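Side-chain contact in FOP (Homo sapiens, PDB 2D68), which is required for anchoring microtubules to the centrosome and for ciliation, forming homodimers through its N-terminal domain: residues L20-V25 with Q49-R54. Sequence-based numbering, arbitrary orientation.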
loop_
_atom_site.group_PDB
_atom_site.type_symbol
_atom_site.label_atom_id
_atom_site.label_comp_id
_atom_site.label_asym_id
_atom_site.label_seq_id
_atom_site.Cartn_x
_atom_site.Cartn_y
_atom_site.Cartn_z
ATOM N N LEU B 20 -7.675 1.952 -6.734
ATOM C CA LEU B 20 -7.516 2.716 -5.491
ATOM C C LEU B 20 -6.435 2.101 -4.587
ATOM O O LEU B 20 -5.570 2.813 -4.075
ATOM C CB LEU B 20 -8.860 2.810 -4.760
ATOM C CG LEU B 20 -8.889 3.553 -3.446
ATOM C CD1 LEU B 20 -8.262 4.949 -3.563
ATOM C CD2 LEU B 20 -10.341 3.636 -2.971
ATOM N N VAL B 21 -6.479 0.784 -4.403
ATOM C CA VAL B 21 -5.424 0.088 -3.636
ATOM C C VAL B 21 -4.028 0.404 -4.192
ATOM O O VAL B 21 -3.112 0.836 -3.450
ATOM C CB VAL B 21 -5.649 -1.441 -3.644
ATOM C CG1 VAL B 21 -4.447 -2.162 -3.058
ATOM C CG2 VAL B 21 -6.892 -1.784 -2.825
ATOM N N ALA B 22 -3.857 0.191 -5.496
ATOM C CA ALA B 22 -2.536 0.402 -6.101
ATOM C C ALA B 22 -2.080 1.858 -6.005
ATOM O O ALA B 22 -0.919 2.129 -5.702
ATOM C CB ALA B 22 -2.502 -0.083 -7.546
ATOM N N SER B 23 -3.009 2.785 -6.220
ATOM C CA SER B 23 -2.708 4.212 -6.057
ATOM C C SER B 23 -2.257 4.539 -4.626
ATOM O O SER B 23 -1.323 5.322 -4.428
ATOM C CB SER B 23 -3.936 5.053 -6.434
ATOM O OG SER B 23 -4.302 4.861 -7.787
ATOM N N LEU B 24 -2.894 3.917 -3.631
ATOM C CA LEU B 24 -2.478 4.124 -2.231
ATOM C C LEU B 24 -1.073 3.592 -1.968
ATOM O O LEU B 24 -0.296 4.199 -1.205
ATOM C CB LEU B 24 -3.474 3.482 -1.262
ATOM C CG LEU B 24 -4.802 4.220 -1.105
ATOM C CD1 LEU B 24 -5.837 3.278 -0.493
ATOM C CD2 LEU B 24 -4.661 5.507 -0.277
ATOM N N VAL B 25 -0.740 2.454 -2.570
ATOM C CA VAL B 25 0.622 1.918 -2.469
ATOM C C VAL B 25 1.643 2.880 -3.103
ATOM O O VAL B 25 2.649 3.225 -2.464
ATOM C CB VAL B 25 0.699 0.508 -3.080
ATOM C CG1 VAL B 25 2.168 -0.010 -3.111
ATOM C CG2 VAL B 25 -0.157 -0.461 -2.263
ATOM N N GLN B 49 2.626 6.143 -16.505
ATOM C CA GLN B 49 1.901 7.428 -16.507
ATOM C C GLN B 49 1.479 7.869 -15.100
ATOM O O GLN B 49 1.011 8.990 -14.904
ATOM C CB GLN B 49 0.689 7.334 -17.440
ATOM C CG GLN B 49 1.087 7.095 -18.911
ATOM C CD GLN B 49 1.957 8.226 -19.461
ATOM O OE1 GLN B 49 3.187 8.191 -19.363
ATOM N NE2 GLN B 49 1.319 9.232 -20.025
ATOM N N GLY B 50 1.658 6.989 -14.123
ATOM C CA GLY B 50 1.320 7.319 -12.740
ATOM C C GLY B 50 -0.126 7.030 -12.423
ATOM O O GLY B 50 -1.028 7.191 -13.253
ATOM N N LEU B 51 -0.342 6.567 -11.199
ATOM C CA LEU B 51 -1.696 6.328 -10.709
ATOM C C LEU B 51 -2.291 7.630 -10.154
ATOM O O LEU B 51 -1.681 8.702 -10.279
ATOM C CB LEU B 51 -1.667 5.208 -9.673
ATOM C CG LEU B 51 -1.263 3.847 -10.275
ATOM C CD1 LEU B 51 -0.773 2.862 -9.201
ATOM C CD2 LEU B 51 -2.417 3.262 -11.085
ATOM N N GLU B 52 -3.485 7.549 -9.566
ATOM C CA GLU B 52 -4.139 8.766 -9.053
ATOM C C GLU B 52 -3.395 9.399 -7.892
ATOM O O GLU B 52 -2.803 8.708 -7.070
ATOM C CB GLU B 52 -5.600 8.497 -8.687
ATOM C CG GLU B 52 -6.536 8.463 -9.908
ATOM C CD GLU B 52 -6.221 7.313 -10.838
ATOM O OE1 GLU B 52 -6.299 6.154 -10.387
ATOM O OE2 GLU B 52 -5.875 7.568 -12.014
ATOM N N GLY B 53 -3.420 10.726 -7.834
ATOM C CA GLY B 53 -2.674 11.454 -6.803
ATOM C C GLY B 53 -3.291 11.389 -5.421
ATOM O O GLY B 53 -4.484 11.120 -5.268
ATOM N N ARG B 54 -2.476 11.689 -4.419
ATOM C CA ARG B 54 -2.924 11.706 -3.029
ATOM C C ARG B 54 -4.278 12.398 -2.786
ATOM O O ARG B 54 -5.144 11.832 -2.119
ATOM C CB ARG B 54 -1.870 12.376 -2.155
ATOM C CG ARG B 54 -2.257 12.430 -0.685
ATOM C CD ARG B 54 -1.223 13.143 0.122
ATOM N NE ARG B 54 -1.710 13.319 1.486
ATOM C CZ ARG B 54 -1.184 12.743 2.564
ATOM N NH1 ARG B 54 -0.142 11.923 2.456
ATOM N NH2 ARG B 54 -1.727 12.997 3.756
HETATM O O HOH W 1 -0.626 7.169 -6.608
#
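S23 of helix 16-31 meets the backbone and side chains of L51 and E52, in the connection that leads into helix 54-61; the CA atoms of S23 and L51 come within 5.2 Å. Among the polar contacts, the hydroxyl is the hub. With OG anti to its carbonyl carbon (chi1 -61°), S23 keeps its stronger bond inside its own helix, to R19 O one turn earlier, while E52 N donates a weak, bent hydrogen bond to the same OG (3.3 Å, 140° at the hydrogen). A water donates to S23 O (2.9 Å) and to E52 O (2.7 Å), so it ties the main chains of helix and loop together alongside the weak bond. The carboxylate of E52 passes S23, OE1 lying 3.5 Å from OG, but its main partner is R19 NE in a salt bridge; the bend at chi2 (65°) folds the chain back toward the helix. L51 supplies the van der Waals contact: its CB lies 3.3 Å from S23 OG and its CD1 3.6 Å from A22 O; the one purely apolar side-chain pair is CD1 with A22 CB, at 3.8 Å. L51 also touches R19, which thus meets both loop side chains. Within this N-terminal dimerisation domain, which carries a LisH motif, the contact fastens the 49-54 connection to helix 16-31 just before G53, which occupies the N-cap position of helix 54-61. S23 and E52 both touch L57 of that helix, A22 packs on L13 of helix 7-13, and V21 and V25 pack against F28 and L75 of the second subunit.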